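Local structure of protein angel homolog 2 (Homo sapiens, 6RW0) at residues Ser53-Asn58 with Lys94-Asp99; Leu254-Leu259 with Ser328-His333. The protein acts as a 2',3'-cyclic phosphatase of the CCR4 family of deadenylases and probably binds the 3' untranslated regions of messenger RNAs. One frame throughout, in Å; residues are numbered along the deposited sequence.

Overall arrangement
From the N terminus, the strand 49-58 runs through the middle of a seven-stranded mixed sheet, and interaction 1 closes the first loop where the chain, having passed through helix 82-96, returns to start the parallel neighbour 100-107. Interaction 2 follows later: the chain leaves helix 244-251, makes the short strand 253-255, and meets itself again at 329-331 after a long excursion with no helix or strand in its modelled part. The two loops lie in series, neither nesting nor crossing. The centres of the two contacts are 34 Å apart on opposite sides of the chain's centre. Interaction 1 joins the end of helix 82-96 to the sheet that holds strand 49-58, while interaction 2 fastens a peripheral two-stranded antiparallel pair beside helix 244-251.

Interaction 1: Ser53-Asn58 with Lys94-Asp99; sequences SVMSYN and KHFDAD
The ring of Phe96 is met obliquely by the methyl of Met55, whose CE lies 3.6 Å from Phe96 CD2, while the imidazole of His95 points ND1 at the centre of one phenyl face and has Phe96 CZ at its own edge, in plane. Met55 reaches the ring because CG stands anti to the backbone N (chi1 174°) and the chain then bends at chi3, so that its end crosses the phenylalanine side chain at about a right angle. Lower on the same methionine, CB packs 3.9 Å from Ala98 CB. Leu422 of strand 421-428 touches Met55, Phe96 and Ala98 and completes this apolar cluster.

At the start of Ser53-Asn58 the contact turns polar. Asp99 OD2 accepts from Ser53 N at 3.0 Å, on the anti side of the carboxylate and 25° out of its plane, while Ser53 OG accepts from Asp99 N, also at 3.0 Å. Side chain and backbone thus exchange bonds in both directions. With an alanine here in place of Asp99, Ser53 N would probably lose this acceptor and the strand at Ser53 be less firmly tied to the turn after helix 82-96. Asp97, the first residue beyond the helix, has positive phi and forms a salt bridge with Lys144. The arrangement is that of a beta-alpha-beta crossover, whose helix 82-96 returns the chain from strand 49-58 to the parallel strand 100-107 in the DNase I-like fold.

Interaction 2: Leu254-Leu259 with Ser328-His333; sequences LNYEGL and SNLQHH
Asn255 OD1 is gripped by two donors: Glu257 N donates to it at 3.1 Å, nearly straight, and the hydroxyl of Ser328 adds a weak bond, with OG 3.5 Å from Asn255 OD1. The first of these closes an Asx turn, for which the asparagine side chain is extended, CG anti to the backbone N (chi1 -178°). Ser328 OG also lies against the flank of Glu257, 3.2 Å from its CB.

Behind this turn the backbones pair. Leu254 and Leu330 form a hydrogen-bonded antiparallel pair with both N-H...O bonds made, and Tyr256 N continues the pattern by donating to Ser328 O at 2.9 Å. This is a two-stranded antiparallel ribbon, 253-255 with 329-331; strand 253-255 then runs into a type II beta turn, Tyr256 to Leu259, which does not join the two strands. Asn255 and Asn329, the adjacent non-hydrogen-bonded pair, lie on the same face, their amide planes 57° apart, and Asn329 OD1 comes 3.4 Å from Asn255 CB; Asn329 ND2 is bonded to Ser327.

The Tyr256 ring folds back under the neighbouring strand, with CG between the backbone N and the carbonyl carbon (chi1 61°). Ser328 CB stands over its face, 4.1 Å from the ring centroid, in a CH-pi contact, whereas Leu330 N lies at the ring edge. On the face with Leu254, Leu330 CG touches Tyr256 CE2 at 3.9 Å, and Phe248 of helix 244-251 packs against both leucines.

Interaction 1: Ser53-Asn58 with Lys94-Asp99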
ATOM      1  N   SER A  53       2.015  -2.554 -16.146  1.00 18.77           N
ATOM      2  CA  SER A  53       2.891  -2.319 -15.013  1.00 16.42           C
ATOM      3  C   SER A  53       2.208  -1.465 -13.952  1.00 16.17           C
ATOM      4  O   SER A  53       1.316  -0.659 -14.250  1.00 17.16           O
ATOM      5  CB  SER A  53       4.188  -1.641 -15.460  1.00 18.06           C
ATOM      6  OG  SER A  53       3.910  -0.421 -16.132  1.00 19.19           O
ATOM      7  N   VAL A  54       2.638  -1.668 -12.707  1.00 17.58           N
ATOM      8  CA  VAL A  54       2.078  -1.015 -11.530  1.00 16.30           C
ATOM      9  C   VAL A  54       3.217  -0.520 -10.655  1.00 17.04           C
ATOM     10  O   VAL A  54       4.124  -1.290 -10.314  1.00 17.94           O
ATOM     11  CB  VAL A  54       1.196  -1.969 -10.699  1.00 17.29           C
ATOM     12  CG1 VAL A  54       0.639  -1.242  -9.458  1.00 18.28           C
ATOM     13  CG2 VAL A  54       0.078  -2.552 -11.517  1.00 18.15           C
ATOM     14  N   MET A  55       3.122   0.733 -10.264  1.00 16.48           N
ATOM     15  CA  MET A  55       4.079   1.362  -9.342  1.00 15.67           C
ATOM     16  C   MET A  55       3.346   1.716  -8.044  1.00 18.47           C
ATOM     17  O   MET A  55       2.278   2.288  -8.152  1.00 19.95           O
ATOM     18  CB  MET A  55       4.651   2.639  -9.941  1.00 18.68           C
ATOM     19  CG  MET A  55       5.513   3.383  -8.958  1.00 20.36           C
ATOM     20  SD  MET A  55       6.152   4.919  -9.637  1.00 26.20           S
ATOM     21  CE  MET A  55       7.571   4.290 -10.511  1.00 35.36           C
ATOM     22  N   SER A  56       3.881   1.353  -6.882  1.00 16.18           N
ATOM     23  CA  SER A  56       3.338   1.735  -5.557  1.00 15.28           C
ATOM     24  C   SER A  56       4.392   2.634  -4.917  1.00 13.98           C
ATOM     25  O   SER A  56       5.510   2.193  -4.817  1.00 15.87           O
ATOM     26  CB  SER A  56       3.021   0.550  -4.704  1.00 17.86           C
ATOM     27  OG  SER A  56       2.400   0.969  -3.511  1.00 19.14           O
ATOM     28  N   TYR A  57       4.052   3.853  -4.534  1.00 14.37           N
ATOM     29  CA  TYR A  57       5.066   4.788  -4.016  1.00 14.85           C
ATOM     30  C   TYR A  57       4.472   5.686  -2.929  1.00 13.47           C
ATOM     31  O   TYR A  57       3.578   6.439  -3.244  1.00 13.73           O
ATOM     32  CB  TYR A  57       5.574   5.637  -5.184  1.00 14.38           C
ATOM     33  CG  TYR A  57       6.871   6.380  -4.986  1.00 14.86           C
ATOM     34  CD1 TYR A  57       7.646   6.203  -3.860  1.00 14.43           C
ATOM     35  CD2 TYR A  57       7.334   7.215  -5.973  1.00 15.23           C
ATOM     36  CE1 TYR A  57       8.847   6.871  -3.711  1.00 15.78           C
ATOM     37  CE2 TYR A  57       8.532   7.887  -5.843  1.00 15.15           C
ATOM     38  CZ  TYR A  57       9.284   7.722  -4.702  1.00 15.30           C
ATOM     39  OH  TYR A  57      10.465   8.377  -4.557  1.00 17.37           O
ATOM     40  N   ASN A  58       5.003   5.626  -1.714  1.00 13.26           N
ATOM     41  CA  ASN A  58       4.672   6.591  -0.647  1.00 13.50           C
ATOM     42  C   ASN A  58       5.665   7.738  -0.892  1.00 12.30           C
ATOM     43  O   ASN A  58       6.833   7.518  -0.698  1.00 13.77           O
ATOM     44  CB  ASN A  58       4.794   5.933   0.722  1.00 13.72           C
ATOM     45  CG  ASN A  58       4.582   6.916   1.847  1.00 15.58           C
ATOM     46  OD1 ASN A  58       4.865   8.079   1.703  1.00 14.81           O
ATOM     47  ND2 ASN A  58       4.101   6.436   2.970  1.00 15.13           N
ATOM     48  N   LYS A  94       8.198   9.624 -14.354  1.00 20.38           N
ATOM     49  CA  LYS A  94       8.335   9.691 -15.803  1.00 20.68           C
ATOM     50  C   LYS A  94       9.271   8.606 -16.311  1.00 20.41           C
ATOM     51  O   LYS A  94       9.016   7.984 -17.349  1.00 21.21           O
ATOM     52  CB  LYS A  94       8.845  11.074 -16.205  1.00 24.70           C
ATOM     53  CG  LYS A  94       8.925  11.262 -17.694  1.00 34.09           C
ATOM     54  CD  LYS A  94       9.145  12.712 -18.079  1.00 43.27           C
ATOM     55  CE  LYS A  94       9.283  12.825 -19.594  1.00 51.66           C
ATOM     56  NZ  LYS A  94       8.624  14.038 -20.151  1.00 57.13           N
ATOM     57  N   HIS A  95      10.353   8.349 -15.579  1.00 20.80           N
ATOM     58  CA  HIS A  95      11.344   7.386 -16.025  1.00 21.88           C
ATOM     59  C   HIS A  95      10.757   5.989 -16.143  1.00 21.67           C
ATOM     60  O   HIS A  95      10.999   5.285 -17.131  1.00 23.85           O
ATOM     61  CB  HIS A  95      12.495   7.375 -15.034  1.00 23.77           C
ATOM     62  CG  HIS A  95      13.599   6.460 -15.425  1.00 28.10           C
ATOM     63  ND1 HIS A  95      13.847   5.272 -14.776  1.00 30.12           N
ATOM     64  CD2 HIS A  95      14.511   6.550 -16.420  1.00 32.76           C
ATOM     65  CE1 HIS A  95      14.890   4.682 -15.337  1.00 31.85           C
ATOM     66  NE2 HIS A  95      15.302   5.432 -16.342  1.00 36.26           N
ATOM     67  N   PHE A  96      10.004   5.557 -15.132  1.00 19.40           N
ATOM     68  CA  PHE A  96       9.468   4.204 -15.141  1.00 20.91           C
ATOM     69  C   PHE A  96       8.235   4.071 -16.010  1.00 19.43           C
ATOM     70  O   PHE A  96       7.946   2.962 -16.469  1.00 22.50           O
ATOM     71  CB  PHE A  96       9.232   3.724 -13.712  1.00 22.25           C
ATOM     72  CG  PHE A  96      10.517   3.490 -12.966  1.00 24.70           C
ATOM     73  CD1 PHE A  96      11.394   2.502 -13.372  1.00 28.12           C
ATOM     74  CD2 PHE A  96      10.862   4.284 -11.896  1.00 29.39           C
ATOM     75  CE1 PHE A  96      12.594   2.304 -12.708  1.00 30.98           C
ATOM     76  CE2 PHE A  96      12.051   4.082 -11.229  1.00 32.21           C
ATOM     77  CZ  PHE A  96      12.915   3.093 -11.637  1.00 31.45           C
ATOM     78  N   ASP A  97       7.520   5.166 -16.260  1.00 19.13           N
ATOM     79  CA  ASP A  97       6.400   5.166 -17.204  1.00 19.47           C
ATOM     80  C   ASP A  97       5.431   4.014 -16.929  1.00 19.03           C
ATOM     81  O   ASP A  97       4.980   3.315 -17.838  1.00 20.33           O
ATOM     82  CB  ASP A  97       6.920   5.140 -18.647  1.00 22.48           C
ATOM     83  CG  ASP A  97       5.834   5.430 -19.670  1.00 25.51           C
ATOM     84  OD1 ASP A  97       5.009   6.316 -19.381  1.00 27.62           O
ATOM     85  OD2 ASP A  97       5.834   4.810 -20.766  1.00 29.22           O
ATOM     86  N   ALA A  98       5.075   3.843 -15.657  1.00 17.33           N
ATOM     87  CA  ALA A  98       4.195   2.742 -15.285  1.00 16.93           C
ATOM     88  C   ALA A  98       2.767   2.986 -15.766  1.00 16.38           C
ATOM     89  O   ALA A  98       2.288   4.119 -15.822  1.00 18.11           O
ATOM     90  CB  ALA A  98       4.173   2.561 -13.771  1.00 18.44           C
ATOM     91  N   ASP A  99       2.058   1.894 -16.063  1.00 16.19           N
ATOM     92  CA  ASP A  99       0.684   2.024 -16.541  1.00 15.97           C
ATOM     93  C   ASP A  99      -0.285   2.426 -15.436  1.00 16.35           C
ATOM     94  O   ASP A  99      -1.299   3.086 -15.712  1.00 17.08           O
ATOM     95  CB  ASP A  99       0.223   0.706 -17.152  1.00 17.64           C
ATOM     96  CG  ASP A  99       1.017   0.328 -18.367  1.00 19.23           C
ATOM     97  OD1 ASP A  99       1.260   1.208 -19.218  1.00 21.81           O
ATOM     98  OD2 ASP A  99       1.411  -0.846 -18.477  1.00 21.45           O
TER

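Interaction 2: Leu254-Leu259 with Ser328-His333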
ATOM      1  N   LEU A 254      -6.156 -16.163   9.692  1.00 18.13           N
ATOM      2  CA  LEU A 254      -5.366 -15.720  10.834  1.00 17.22           C
ATOM      3  C   LEU A 254      -6.083 -16.173  12.090  1.00 18.32           C
ATOM      4  O   LEU A 254      -7.231 -15.785  12.326  1.00 19.54           O
ATOM      5  CB  LEU A 254      -5.198 -14.199  10.861  1.00 19.10           C
ATOM      6  CG  LEU A 254      -4.485 -13.667  12.116  1.00 21.15           C
ATOM      7  CD1 LEU A 254      -3.053 -14.149  12.177  1.00 23.97           C
ATOM      8  CD2 LEU A 254      -4.537 -12.156  12.146  1.00 21.83           C
ATOM      9  N   ASN A 255      -5.405 -16.980  12.896  1.00 19.68           N
ATOM     10  CA  ASN A 255      -5.871 -17.317  14.233  1.00 21.74           C
ATOM     11  C   ASN A 255      -5.269 -16.278  15.168  1.00 20.01           C
ATOM     12  O   ASN A 255      -4.057 -16.258  15.386  1.00 21.86           O
ATOM     13  CB  ASN A 255      -5.419 -18.725  14.593  1.00 24.10           C
ATOM     14  CG  ASN A 255      -5.902 -19.149  15.950  1.00 28.85           C
ATOM     15  OD1 ASN A 255      -6.318 -18.321  16.757  1.00 29.22           O
ATOM     16  ND2 ASN A 255      -5.841 -20.443  16.221  1.00 36.33           N
ATOM     17  N   TYR A 256      -6.093 -15.377  15.669  1.00 19.84           N
ATOM     18  CA  TYR A 256      -5.622 -14.241  16.498  1.00 20.98           C
ATOM     19  C   TYR A 256      -5.833 -14.504  17.991  1.00 20.02           C
ATOM     20  O   TYR A 256      -5.719 -13.586  18.748  1.00 21.65           O
ATOM     21  CB  TYR A 256      -6.222 -12.926  15.993  1.00 21.80           C
ATOM     22  CG  TYR A 256      -7.720 -12.832  16.033  1.00 21.53           C
ATOM     23  CD1 TYR A 256      -8.366 -12.398  17.165  1.00 22.36           C
ATOM     24  CD2 TYR A 256      -8.487 -13.156  14.935  1.00 19.45           C
ATOM     25  CE1 TYR A 256      -9.735 -12.297  17.219  1.00 23.05           C
ATOM     26  CE2 TYR A 256      -9.863 -13.082  14.976  1.00 20.53           C
ATOM     27  CZ  TYR A 256     -10.489 -12.644  16.122  1.00 21.62           C
ATOM     28  OH  TYR A 256     -11.832 -12.560  16.215  1.00 25.79           O
ATOM     29  N   GLU A 257      -6.116 -15.732  18.401  1.00 22.58           N
ATOM     30  CA  GLU A 257      -6.238 -16.039  19.821  1.00 26.05           C
ATOM     31  C   GLU A 257      -4.953 -15.677  20.555  1.00 24.14           C
ATOM     32  O   GLU A 257      -3.860 -16.079  20.149  1.00 23.92           O
ATOM     33  CB  GLU A 257      -6.528 -17.533  19.978  1.00 31.90           C
ATOM     34  CG  GLU A 257      -6.711 -18.003  21.409  1.00 39.39           C
ATOM     35  CD  GLU A 257      -6.979 -19.500  21.509  1.00 49.35           C
ATOM     36  OE1 GLU A 257      -6.545 -20.258  20.614  1.00 53.70           O
ATOM     37  OE2 GLU A 257      -7.628 -19.918  22.490  1.00 53.91           O
ATOM     38  N   GLY A 258      -5.087 -14.904  21.635  1.00 23.86           N
ATOM     39  CA  GLY A 258      -3.952 -14.523  22.455  1.00 21.83           C
ATOM     40  C   GLY A 258      -3.022 -13.487  21.866  1.00 20.58           C
ATOM     41  O   GLY A 258      -1.965 -13.236  22.447  1.00 22.29           O
ATOM     42  N   LEU A 259      -3.360 -12.888  20.737  1.00 17.90           N
ATOM     43  CA  LEU A 259      -2.421 -12.004  20.052  1.00 17.00           C
ATOM     44  C   LEU A 259      -2.507 -10.590  20.621  1.00 15.12           C
ATOM     45  O   LEU A 259      -3.570  -9.963  20.527  1.00 16.73           O
ATOM     46  CB  LEU A 259      -2.733 -11.990  18.565  1.00 19.08           C
ATOM     47  CG  LEU A 259      -1.899 -11.122  17.635  1.00 19.86           C
ATOM     48  CD1 LEU A 259      -0.445 -11.476  17.750  1.00 22.99           C
ATOM     49  CD2 LEU A 259      -2.390 -11.309  16.195  1.00 19.95           C
ATOM     50  N   SER A 328     -11.874 -17.233  17.140  1.00 35.24           N
ATOM     51  CA  SER A 328     -10.858 -16.191  16.985  1.00 31.79           C
ATOM     52  C   SER A 328     -10.070 -16.371  15.695  1.00 28.56           C
ATOM     53  O   SER A 328      -8.840 -16.443  15.692  1.00 26.32           O
ATOM     54  CB  SER A 328      -9.933 -16.185  18.194  1.00 37.43           C
ATOM     55  OG  SER A 328      -9.309 -17.446  18.345  1.00 39.78           O
ATOM     56  N   ASN A 329     -10.796 -16.451  14.584  1.00 26.95           N
ATOM     57  CA  ASN A 329     -10.191 -16.621  13.274  1.00 27.14           C
ATOM     58  C   ASN A 329     -10.761 -15.600  12.310  1.00 24.02           C
ATOM     59  O   ASN A 329     -11.973 -15.366  12.284  1.00 27.52           O
ATOM     60  CB  ASN A 329     -10.437 -18.024  12.738  1.00 29.72           C
ATOM     61  CG  ASN A 329      -9.768 -19.071  13.577  1.00 34.82           C
ATOM     62  OD1 ASN A 329      -8.572 -19.314  13.440  1.00 31.76           O
ATOM     63  ND2 ASN A 329     -10.527 -19.680  14.478  1.00 40.52           N
ATOM     64  N   LEU A 330      -9.872 -14.977  11.553  1.00 19.40           N
ATOM     65  CA  LEU A 330     -10.239 -14.128  10.440  1.00 19.47           C
ATOM     66  C   LEU A 330      -9.920 -14.878   9.158  1.00 18.62           C
ATOM     67  O   LEU A 330      -8.958 -15.647   9.096  1.00 20.92           O
ATOM     68  CB  LEU A 330      -9.408 -12.855  10.424  1.00 24.31           C
ATOM     69  CG  LEU A 330      -9.759 -11.672  11.313  1.00 30.86           C
ATOM     70  CD1 LEU A 330      -8.907 -10.501  10.788  1.00 29.08           C
ATOM     71  CD2 LEU A 330     -11.230 -11.385  11.278  1.00 32.49           C
ATOM     72  N   GLN A 331     -10.730 -14.648   8.129  0.53 18.39           N
ATOM     73  CA  GLN A 331     -10.484 -15.222   6.817  0.53 17.69           C
ATOM     74  C   GLN A 331     -10.760 -14.159   5.763  0.53 16.19           C
ATOM     75  O   GLN A 331     -11.455 -13.175   6.022  0.53 17.16           O
ATOM     76  CB  GLN A 331     -11.386 -16.441   6.567  0.53 19.61           C
ATOM     77  CG  GLN A 331     -11.149 -17.629   7.512  0.53 21.59           C
ATOM     78  CD  GLN A 331     -11.893 -17.546   8.856  0.53 25.74           C
ATOM     79  OE1 GLN A 331     -11.450 -18.131   9.845  0.53 28.53           O
ATOM     80  NE2 GLN A 331     -13.030 -16.856   8.885  0.53 25.22           N
ATOM     81  N   HIS A 332     -10.191 -14.352   4.572  1.00 15.70           N
ATOM     82  CA  HIS A 332     -10.645 -13.657   3.374  1.00 16.68           C
ATOM     83  C   HIS A 332     -10.680 -14.685   2.251  1.00 17.15           C
ATOM     84  O   HIS A 332     -10.127 -15.785   2.376  1.00 19.07           O
ATOM     85  CB  HIS A 332      -9.831 -12.401   3.027  1.00 17.25           C
ATOM     86  CG  HIS A 332      -8.444 -12.681   2.556  1.00 17.72           C
ATOM     87  ND1 HIS A 332      -8.172 -13.351   1.383  1.00 17.09           N
ATOM     88  CD2 HIS A 332      -7.246 -12.355   3.092  1.00 17.78           C
ATOM     89  CE1 HIS A 332      -6.862 -13.439   1.225  1.00 15.83           C
ATOM     90  NE2 HIS A 332      -6.279 -12.847   2.251  1.00 17.00           N
ATOM     91  N   HIS A 333     -11.348 -14.332   1.148  1.00 16.52           N
ATOM     92  CA  HIS A 333     -11.603 -15.281   0.073  1.00 17.91           C
ATOM     93  C   HIS A 333     -10.713 -15.081  -1.147  1.00 19.47           C
ATOM     94  O   HIS A 333     -10.996 -15.661  -2.205  1.00 22.49           O
ATOM     95  CB  HIS A 333     -13.065 -15.196  -0.367  1.00 19.71           C
ATOM     96  CG  HIS A 333     -14.039 -15.570   0.702  1.00 22.01           C
ATOM     97  ND1 HIS A 333     -13.924 -16.729   1.433  1.00 24.50           N
ATOM     98  CD2 HIS A 333     -15.151 -14.943   1.153  1.00 23.86           C
ATOM     99  CE1 HIS A 333     -14.931 -16.808   2.287  1.00 25.34           C
ATOM    100  NE2 HIS A 333     -15.685 -15.736   2.140  1.00 24.22           N
TER